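Xylose isomerase-like TIM barrel (Anabaena variabilis ATCC 29413, PDB 2QW5) probably acts as a metal-dependent sugar isomerase or epimerase, holding a zinc ion and D-xylose within an eight-stranded TIM barrel. Local coordinates at residues N66-N69 against L70-L74; Q198-E201 against F202-V206; N284-P287 against A288-N291; I317-E320 against A321-T325. All blocks are in the same frame, centred on the assembly; numbering follows the deposited sequence.

Contact 1: residues N66-N69 against L70-L74; sequences NYTN and LRHYL
Thr68 and His72 meet one turn apart on helix 60-76, the helical arm of the beta-alpha-beta unit that joins strands 47-51 and 83-87 of the TIM barrel. Their side chains run side by side and point the same way. The threonine methyl stands anti to the backbone N, which sets CG2 beside the imidazole, 3.4 Å from His72 CE1, while OG1 is left to bond Leu64 O in the preceding turn. Thr68 O lies over one face of the imidazole, toward its rim and 3.4 Å from His72 CG, and accepts the helical hydrogen bond from His72 N at 3.0 Å. Close as it is, this pair belongs to the solvent side, for the histidine is exposed. The inner side of the helix is densely covered. Tyr67 CD1 comes only to 4.3 Å from Leu70 CD2, at an oblique angle to the ring, but the tyrosine side chain also touches Pro24, Ile52 and Ile117. Arg71 is buried too, and its charged end is well satisfied: NH1 donates to Val82 O and Leu121 O, and NH2 forms a salt bridge with Asp75. Its backbone N donates almost straight to Tyr67 O (2.9 Å, 171°). One face of the guanidinium carries Leu74 CD1, 4.1 Å above its plane and displaced toward the rim.

Contact 2: residues Q198-E201 against F202-V206; sequences QLIE and FLKGV
Leu199 and Phe202 both hold CG anti to the backbone N (chi1 -176° and 173°), and this common setting brings their side chains across one another on helix 196-203, with Leu199 CD1 4.2 Å from Phe202 CD2 and oblique to the ring. Leu203 takes the other common helical setting, CG beside the backbone N. Its CD1 thereby comes within 4.2 Å of Leu199 CG, and its own CG rests 3.4 Å from Leu199 O. The three residues form the buried side of the helix in the beta-alpha-beta unit between strands 179-182 and 211-216: all three touch Ile182, Leu199 and Leu203 also reach Val213, and Phe202 turns to Ala162 and Leu166 of helix 148-176. The Leu199 side chain is about 6 Å from that of the zinc ligand Glu183 and about 11 Å from the zinc ion, so this layer backs the region of Glu183.

The backbone bonding weakens after Leu203. Leu203 N still makes a sound bond to Leu199 O (2.9 Å), whereas Lys204 N is shared by two weak ones, to Ile200 O at 3.2 Å and Glu201 O at 3.3 Å. A type I turn from Leu203 to Val206 follows, closed by Val206 N on Leu203 O. Lys204 is deposited in two conformers, so its approach to Ile200 CG2 is doubtful. The chemistry implies that apolar burial probably does most to seat the helix on the barrel, with the carbonyls of Phe202 and Val206 taken up by Gln163 and Arg242.

Contact 3: residues N284-P287 against A288-N291; sequences NAIP and AFTN
In the loop that follows the last barrel strand, 278-280, a weakly bonded helical turn at about 287-290 is tied back to Ile286 by a carbonyl oxygen with two donors. Phe289 N reaches Ile286 O at 2.8 Å and Thr290 N does so at 3.2 Å, arriving from opposite faces of the carbonyl plane. The side chain of Ile286 lies alongside that of Phe289, pointing the same way. Its CG1 occupies the crowded position between backbone N and carbonyl carbon (chi1 56°), and there it touches Phe289 CD2 at 3.6 Å, obliquely to the ring, while CD1 lies farther out near Phe289 CE2. Asn284 O approaches the same ring at its edge, near the ring plane and 3.7 Å from Phe289 CD2. Just before, the chain bends at Ala285, the centre of an inverse gamma turn with a weak bond from Ile286 N to Asn284 O. This loop borders the sugar site of the TIM barrel: the Phe289 side chain is about 4 Å from the bound D-xylose and packs edge-to-face with Phe283, a residue of the pocket, and with Phe16. On another side Ala285 CB meets Thr290 CG2 at 4.0 Å, and both residues touch the second subunit, at its Ser148 and Trp147. A water donates to Pro287 O at 2.7 Å and is hydrogen-bonded to Thr290 OG1 at 3.2 Å.

Contact 4: residues I317-E320 against A321-T325; sequences IADE and AIKVT
Asp319 and Lys323 meet on the outer side of helix 314-332. The lysine lies across the carboxylate with its methylene CE 3.3 Å from Asp319 OD2, but the bend at chi4 (-72°) leaves NZ 4.4 Å from that oxygen, beyond a salt bridge. Backbone hydrogen bonds keep regular helical spacing, with Val324 N on Glu320 O at 3.0 Å. Two carbonyls are bonded twice: Ala318 O receives Ile322 N and the hydroxyl of Tyr45, and Ala321 O receives Thr325 N at 3.0 Å and Thr325 OG1 at 2.7 Å from opposite faces of its plane. Apolar groups are pressed against the backbone of the preceding turn. Ala321 CB lies 3.3 Å from Ile317 O, and the Ile322 methyl CG2 lies 3.2 Å from Asp319 O. These residues seat the helix over the seam where the first and last barrel strands meet, Ile322 on Ile11, Ala321 on Val280 and Thr325 on both. The chemistry implies a two-sided helix: the threonine hydroxyl is satisfied by a carbonyl of the preceding turn where it packs on the strands, while the Asp319-Lys323 attraction is probably modest.

Overall arrangement
Contacts 1, 2 and 4 lie on helices that wrap the barrel, over different strands: contact 1 by strands 47-51 and 83-87, contact 2 by 179-182 and 211-216 on the opposite side of the chain's centre, contact 4 where 278-280 returns to 11-14. Each has a buried apolar side and a polar outer one, though only contact 1 buries a charged group with its partners, and contact 2 has weakened backbone bonds running into a turn. Contact 3 differs in being a loop and a weakly bonded helical turn beside the sugar and the second subunit. It and contact 4 are the nearest pair, about 7 Å between nearest atoms, yet they do not touch.

Contact 1: residues N66-N69 against L70-L74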
loop_
_atom_site.group_PDB
_atom_site.type_symbol
_atom_site.label_atom_id
_atom_site.label_comp_id
_atom_site.label_asym_id
_atom_site.label_seq_id
_atom_site.Cartn_x
_atom_site.Cartn_y
_atom_site.Cartn_z
ATOM N N ASN A 66 -3.166 31.467 18.751
ATOM C CA ASN A 66 -3.718 31.640 17.395
ATOM C C ASN A 66 -5.226 31.484 17.335
ATOM O O ASN A 66 -5.905 32.304 16.738
ATOM C CB ASN A 66 -3.062 30.678 16.396
ATOM C CG ASN A 66 -1.609 31.000 16.139
ATOM O OD1 ASN A 66 -1.130 32.121 16.390
ATOM N ND2 ASN A 66 -0.899 30.020 15.624
ATOM N N TYR A 67 -5.758 30.428 17.948
ATOM C CA TYR A 67 -7.232 30.224 17.948
ATOM C C TYR A 67 -7.966 31.316 18.771
ATOM O O TYR A 67 -9.094 31.681 18.443
ATOM C CB TYR A 67 -7.595 28.784 18.397
ATOM C CG TYR A 67 -7.288 27.746 17.310
ATOM C CD1 TYR A 67 -8.123 27.618 16.199
ATOM C CD2 TYR A 67 -6.232 26.833 17.431
ATOM C CE1 TYR A 67 -7.891 26.663 15.202
ATOM C CE2 TYR A 67 -5.991 25.852 16.427
ATOM C CZ TYR A 67 -6.830 25.773 15.331
ATOM O OH TYR A 67 -6.607 24.852 14.342
ATOM N N THR A 68 -7.322 31.816 19.833
ATOM C CA THR A 68 -7.877 32.926 20.623
ATOM C C THR A 68 -7.979 34.137 19.680
ATOM O O THR A 68 -9.012 34.798 19.619
ATOM C CB THR A 68 -7.019 33.267 21.840
ATOM O OG1 THR A 68 -6.999 32.158 22.756
ATOM C CG2 THR A 68 -7.568 34.534 22.557
ATOM N N ASN A 69 -6.933 34.372 18.900
ATOM C CA ASN A 69 -6.934 35.471 17.927
ATOM C C ASN A 69 -7.963 35.282 16.816
ATOM O O ASN A 69 -8.513 36.271 16.314
ATOM C CB ASN A 69 -5.520 35.679 17.347
ATOM C CG ASN A 69 -4.500 36.147 18.398
ATOM O OD1 ASN A 69 -4.852 36.593 19.478
ATOM N ND2 ASN A 69 -3.232 36.026 18.069
ATOM N N LEU A 70 -8.224 34.030 16.413
ATOM C CA LEU A 70 -9.261 33.738 15.428
ATOM C C LEU A 70 -10.624 34.098 16.024
ATOM O O LEU A 70 -11.410 34.784 15.381
ATOM C CB LEU A 70 -9.223 32.260 14.938
ATOM C CG LEU A 70 -10.270 31.816 13.898
ATOM C CD1 LEU A 70 -10.203 32.667 12.608
ATOM C CD2 LEU A 70 -10.154 30.340 13.575
ATOM N N ARG A 71 -10.910 33.654 17.250
ATOM C CA ARG A 71 -12.182 34.028 17.936
ATOM C C ARG A 71 -12.352 35.555 17.985
ATOM O O ARG A 71 -13.437 36.080 17.677
ATOM C CB ARG A 71 -12.210 33.464 19.358
ATOM C CG ARG A 71 -13.489 33.681 20.192
ATOM C CD ARG A 71 -14.712 32.963 19.697
ATOM N NE ARG A 71 -15.605 33.754 18.842
ATOM C CZ ARG A 71 -16.807 33.355 18.422
ATOM N NH1 ARG A 71 -17.280 32.152 18.763
ATOM N NH2 ARG A 71 -17.546 34.157 17.669
ATOM N N HIS A 72 -11.283 36.264 18.352
ATOM C CA HIS A 72 -11.332 37.726 18.435
ATOM C C HIS A 72 -11.556 38.387 17.081
ATOM O O HIS A 72 -12.251 39.385 17.009
ATOM C CB HIS A 72 -10.110 38.312 19.132
ATOM C CG HIS A 72 -10.014 37.929 20.578
ATOM N ND1 HIS A 72 -8.832 37.981 21.283
ATOM C CD2 HIS A 72 -10.945 37.451 21.440
ATOM C CE1 HIS A 72 -9.042 37.585 22.527
ATOM N NE2 HIS A 72 -10.316 37.256 22.648
ATOM N N TYR A 73 -11.002 37.803 16.025
ATOM C CA TYR A 73 -11.193 38.322 14.669
ATOM C C TYR A 73 -12.651 38.100 14.196
ATOM O O TYR A 73 -13.250 38.977 13.550
ATOM C CB TYR A 73 -10.173 37.692 13.705
ATOM C CG TYR A 73 -10.325 38.195 12.302
ATOM C CD1 TYR A 73 -9.879 39.481 11.962
ATOM C CD2 TYR A 73 -10.934 37.421 11.314
ATOM C CE1 TYR A 73 -10.051 39.992 10.662
ATOM C CE2 TYR A 73 -11.089 37.909 10.017
ATOM C CZ TYR A 73 -10.639 39.189 9.701
ATOM O OH TYR A 73 -10.789 39.660 8.426
ATOM N N LEU A 74 -13.216 36.923 14.500
ATOM C CA LEU A 74 -14.622 36.670 14.183
ATOM C C LEU A 74 -15.500 37.692 14.923
ATOM O O LEU A 74 -16.408 38.262 14.324
ATOM C CB LEU A 74 -15.070 35.241 14.556
ATOM C CG LEU A 74 -14.406 33.969 13.961
ATOM C CD1 LEU A 74 -15.180 32.759 14.486
ATOM C CD2 LEU A 74 -14.275 33.913 12.465
#

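Contact 2: residues Q198-E201 against F202-V206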
loop_
_atom_site.group_PDB
_atom_site.type_symbol
_atom_site.label_atom_id
_atom_site.label_comp_id
_atom_site.label_asym_id
_atom_site.label_seq_id
_atom_site.Cartn_x
_atom_site.Cartn_y
_atom_site.Cartn_z
ATOM N N GLN A 198 -20.863 -0.310 21.292
ATOM C CA GLN A 198 -19.434 -0.390 21.626
ATOM C C GLN A 198 -18.991 0.839 22.432
ATOM O O GLN A 198 -18.182 0.717 23.345
ATOM C CB GLN A 198 -18.586 -0.529 20.341
ATOM C CG GLN A 198 -18.863 -1.852 19.588
ATOM C CD GLN A 198 -18.347 -1.910 18.177
ATOM O OE1 GLN A 198 -18.130 -0.865 17.538
ATOM N NE2 GLN A 198 -18.109 -3.142 17.681
ATOM N N LEU A 199 -19.460 2.030 22.046
ATOM C CA LEU A 199 -19.149 3.254 22.809
ATOM C C LEU A 199 -19.832 3.270 24.197
ATOM O O LEU A 199 -19.239 3.753 25.158
ATOM C CB LEU A 199 -19.518 4.501 22.023
ATOM C CG LEU A 199 -19.168 5.855 22.627
ATOM C CD1 LEU A 199 -17.727 5.925 23.130
ATOM C CD2 LEU A 199 -19.450 6.941 21.584
ATOM N N ILE A 200 -21.057 2.738 24.282
ATOM C CA ILE A 200 -21.789 2.654 25.537
ATOM C C ILE A 200 -21.018 1.739 26.482
ATOM O O ILE A 200 -20.829 2.093 27.659
ATOM C CB ILE A 200 -23.244 2.222 25.359
ATOM C CG1 ILE A 200 -24.091 3.417 24.880
ATOM C CG2 ILE A 200 -23.844 1.736 26.687
ATOM C CD1 ILE A 200 -25.483 3.069 24.448
ATOM N N GLU A 201 -20.537 0.613 25.969
ATOM C CA GLU A 201 -19.694 -0.316 26.753
ATOM C C GLU A 201 -18.386 0.343 27.265
ATOM O O GLU A 201 -17.992 0.146 28.417
ATOM C CB GLU A 201 -19.387 -1.558 25.919
ATOM C CG GLU A 201 -18.629 -2.690 26.677
ATOM C CD GLU A 201 -18.520 -4.022 25.878
ATOM O OE1 GLU A 201 -19.103 -4.163 24.755
ATOM O OE2 GLU A 201 -17.835 -4.935 26.398
ATOM N N PHE A 202 -17.738 1.135 26.406
ATOM C CA PHE A 202 -16.527 1.875 26.765
ATOM C C PHE A 202 -16.805 2.828 27.915
ATOM O O PHE A 202 -16.035 2.864 28.909
ATOM C CB PHE A 202 -15.967 2.669 25.562
ATOM C CG PHE A 202 -14.810 3.587 25.918
ATOM C CD1 PHE A 202 -13.533 3.079 26.075
ATOM C CD2 PHE A 202 -15.011 4.944 26.128
ATOM C CE1 PHE A 202 -12.460 3.907 26.427
ATOM C CE2 PHE A 202 -13.928 5.801 26.494
ATOM C CZ PHE A 202 -12.655 5.272 26.624
ATOM N N LEU A 203 -17.876 3.606 27.769
ATOM C CA LEU A 203 -18.279 4.590 28.781
ATOM C C LEU A 203 -18.627 4.026 30.155
ATOM O O LEU A 203 -18.546 4.776 31.121
ATOM C CB LEU A 203 -19.386 5.494 28.283
ATOM C CG LEU A 203 -18.984 6.446 27.141
ATOM C CD1 LEU A 203 -20.222 7.031 26.552
ATOM C CD2 LEU A 203 -18.032 7.567 27.545
ATOM N N LYS A 204 -18.980 2.737 30.246
ATOM C CA LYS A 204 -19.275 2.106 31.543
ATOM C C LYS A 204 -18.050 2.196 32.469
ATOM O O LYS A 204 -18.205 2.191 33.691
ATOM C CB LYS A 204 -19.742 0.641 31.373
ATOM C CG LYS A 204 -21.063 0.424 30.572
ATOM C CD LYS A 204 -22.340 0.713 31.373
ATOM C CE LYS A 204 -23.651 0.677 30.537
ATOM N NZ LYS A 204 -23.969 -0.513 29.741
ATOM N N GLY A 205 -16.845 2.254 31.888
ATOM C CA GLY A 205 -15.591 2.413 32.644
ATOM C C GLY A 205 -15.040 3.831 32.815
ATOM O O GLY A 205 -13.905 3.998 33.269
ATOM N N VAL A 206 -15.837 4.834 32.459
ATOM C CA VAL A 206 -15.498 6.247 32.597
ATOM C C VAL A 206 -16.508 6.909 33.562
ATOM O O VAL A 206 -17.685 7.055 33.246
ATOM C CB VAL A 206 -15.524 6.909 31.228
ATOM C CG1 VAL A 206 -15.092 8.371 31.308
ATOM C CG2 VAL A 206 -14.588 6.135 30.265
#

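Contact 3: residues N284-P287 against A288-N291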
loop_
_atom_site.group_PDB
_atom_site.type_symbol
_atom_site.label_atom_id
_atom_site.label_comp_id
_atom_site.label_asym_id
_atom_site.label_seq_id
_atom_site.Cartn_x
_atom_site.Cartn_y
_atom_site.Cartn_z
ATOM N N ASN A 284 -17.022 17.533 1.801
ATOM C CA ASN A 284 -16.882 17.865 0.376
ATOM C C ASN A 284 -15.749 17.020 -0.258
ATOM O O ASN A 284 -14.871 16.518 0.442
ATOM C CB ASN A 284 -16.684 19.375 0.233
ATOM C CG ASN A 284 -16.915 19.868 -1.168
ATOM O OD1 ASN A 284 -17.375 19.109 -2.021
ATOM N ND2 ASN A 284 -16.604 21.165 -1.423
ATOM N N ALA A 285 -15.799 16.796 -1.567
ATOM C CA ALA A 285 -14.719 16.070 -2.276
ATOM C C ALA A 285 -13.484 16.998 -2.432
ATOM O O ALA A 285 -13.168 17.493 -3.509
ATOM C CB ALA A 285 -15.215 15.490 -3.610
ATOM N N ILE A 286 -12.818 17.241 -1.292
ATOM C CA ILE A 286 -11.624 18.064 -1.206
ATOM C C ILE A 286 -10.485 17.075 -1.072
ATOM O O ILE A 286 -10.707 15.932 -0.577
ATOM C CB ILE A 286 -11.619 19.119 -0.007
ATOM C CG1 ILE A 286 -11.836 18.441 1.356
ATOM C CG2 ILE A 286 -12.652 20.213 -0.272
ATOM C CD1 ILE A 286 -11.627 19.372 2.579
ATOM N N PRO A 287 -9.258 17.487 -1.432
ATOM C CA PRO A 287 -8.108 16.566 -1.344
ATOM C C PRO A 287 -7.980 15.767 -0.033
ATOM O O PRO A 287 -7.635 14.581 -0.073
ATOM C CB PRO A 287 -6.923 17.500 -1.555
ATOM C CG PRO A 287 -7.458 18.506 -2.542
ATOM C CD PRO A 287 -8.830 18.798 -1.989
ATOM N N ALA A 288 -8.342 16.362 1.105
ATOM C CA ALA A 288 -8.250 15.640 2.371
ATOM C C ALA A 288 -9.155 14.399 2.476
ATOM O O ALA A 288 -8.812 13.490 3.226
ATOM C CB ALA A 288 -8.466 16.585 3.560
ATOM N N PHE A 289 -10.259 14.339 1.696
ATOM C CA PHE A 289 -11.236 13.275 1.802
ATOM C C PHE A 289 -11.413 12.365 0.607
ATOM O O PHE A 289 -11.980 11.305 0.785
ATOM C CB PHE A 289 -12.609 13.853 2.192
ATOM C CG PHE A 289 -12.597 14.575 3.522
ATOM C CD1 PHE A 289 -12.147 13.923 4.663
ATOM C CD2 PHE A 289 -13.035 15.883 3.630
ATOM C CE1 PHE A 289 -12.099 14.577 5.888
ATOM C CE2 PHE A 289 -12.989 16.545 4.856
ATOM C CZ PHE A 289 -12.532 15.887 5.979
ATOM N N THR A 290 -10.964 12.760 -0.587
ATOM C CA THR A 290 -11.216 11.943 -1.797
ATOM C C THR A 290 -10.717 10.508 -1.673
ATOM O O THR A 290 -11.461 9.549 -1.948
ATOM C CB THR A 290 -10.710 12.655 -3.066
ATOM O OG1 THR A 290 -9.391 13.159 -2.827
ATOM C CG2 THR A 290 -11.624 13.792 -3.398
ATOM N N ASN A 291 -9.505 10.354 -1.157
ATOM C CA ASN A 291 -8.958 9.017 -0.940
ATOM C C ASN A 291 -9.483 8.307 0.317
ATOM O O ASN A 291 -9.874 7.167 0.218
ATOM C CB ASN A 291 -7.423 9.050 -0.920
ATOM C CG ASN A 291 -6.789 7.672 -1.144
ATOM O OD1 ASN A 291 -6.109 7.158 -0.278
ATOM N ND2 ASN A 291 -7.030 7.083 -2.277
HETATM O O HOH W 1 -6.442 12.849 -1.706
#

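Contact 4: residues I317-E320 against A321-T325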
loop_
_atom_site.group_PDB
_atom_site.type_symbol
_atom_site.label_atom_id
_atom_site.label_comp_id
_atom_site.label_asym_id
_atom_site.label_seq_id
_atom_site.Cartn_x
_atom_site.Cartn_y
_atom_site.Cartn_z
ATOM N N ILE A 317 -25.428 23.271 -1.935
ATOM C CA ILE A 317 -25.608 22.076 -1.098
ATOM C C ILE A 317 -25.912 22.456 0.368
ATOM O O ILE A 317 -26.818 21.870 0.972
ATOM C CB ILE A 317 -24.407 21.111 -1.236
ATOM C CG1 ILE A 317 -24.298 20.593 -2.689
ATOM C CG2 ILE A 317 -24.494 19.903 -0.278
ATOM C CD1 ILE A 317 -25.531 19.871 -3.236
ATOM N N ALA A 318 -25.176 23.436 0.900
ATOM C CA ALA A 318 -25.365 23.926 2.290
ATOM C C ALA A 318 -26.790 24.441 2.528
ATOM O O ALA A 318 -27.428 24.126 3.540
ATOM C CB ALA A 318 -24.340 25.027 2.623
ATOM N N ASP A 319 -27.295 25.201 1.562
ATOM C CA ASP A 319 -28.635 25.763 1.650
ATOM C C ASP A 319 -29.701 24.670 1.605
ATOM O O ASP A 319 -30.635 24.682 2.408
ATOM C CB ASP A 319 -28.860 26.790 0.537
ATOM C CG ASP A 319 -30.110 27.630 0.747
ATOM O OD1 ASP A 319 -30.520 27.862 1.912
ATOM O OD2 ASP A 319 -30.649 28.093 -0.277
ATOM N N GLU A 320 -29.567 23.724 0.670
ATOM C CA GLU A 320 -30.527 22.611 0.576
ATOM C C GLU A 320 -30.483 21.749 1.826
ATOM O O GLU A 320 -31.511 21.192 2.213
ATOM C CB GLU A 320 -30.230 21.707 -0.630
ATOM C CG GLU A 320 -30.412 22.361 -1.984
ATOM C CD GLU A 320 -31.869 22.687 -2.337
ATOM O OE1 GLU A 320 -32.799 21.946 -1.941
ATOM O OE2 GLU A 320 -32.084 23.701 -3.036
ATOM N N ALA A 321 -29.296 21.634 2.422
ATOM C CA ALA A 321 -29.093 20.810 3.657
ATOM C C ALA A 321 -29.916 21.364 4.867
ATOM O O ALA A 321 -30.603 20.610 5.574
ATOM C CB ALA A 321 -27.581 20.732 3.988
ATOM N N ILE A 322 -29.837 22.681 5.089
ATOM C CA ILE A 322 -30.577 23.317 6.188
ATOM C C ILE A 322 -32.079 23.278 5.883
ATOM O O ILE A 322 -32.847 23.053 6.793
ATOM C CB ILE A 322 -30.068 24.745 6.550
ATOM C CG1 ILE A 322 -30.768 25.297 7.807
ATOM C CG2 ILE A 322 -30.183 25.723 5.349
ATOM C CD1 ILE A 322 -29.932 26.380 8.558
ATOM N N LYS A 323 -32.472 23.485 4.611
ATOM C CA LYS A 323 -33.875 23.438 4.196
ATOM C C LYS A 323 -34.486 22.067 4.487
ATOM O O LYS A 323 -35.531 21.986 5.154
ATOM C CB LYS A 323 -34.047 23.874 2.734
ATOM C CG LYS A 323 -33.840 25.397 2.517
ATOM C CD LYS A 323 -33.777 25.743 1.019
ATOM C CE LYS A 323 -33.640 27.256 0.704
ATOM N NZ LYS A 323 -34.859 28.099 0.946
ATOM N N VAL A 324 -33.815 20.995 4.070
ATOM C CA VAL A 324 -34.313 19.630 4.357
ATOM C C VAL A 324 -34.359 19.331 5.858
ATOM O O VAL A 324 -35.345 18.786 6.331
ATOM C CB VAL A 324 -33.614 18.487 3.524
ATOM C CG1 VAL A 324 -32.155 18.220 3.972
ATOM C CG2 VAL A 324 -34.425 17.202 3.650
ATOM N N THR A 325 -33.302 19.687 6.599
ATOM C CA THR A 325 -33.224 19.454 8.057
ATOM C C THR A 325 -34.398 20.135 8.783
ATOM O O THR A 325 -35.046 19.521 9.635
ATOM C CB THR A 325 -31.864 19.931 8.648
ATOM O OG1 THR A 325 -30.786 19.267 7.956
ATOM C CG2 THR A 325 -31.774 19.682 10.164
#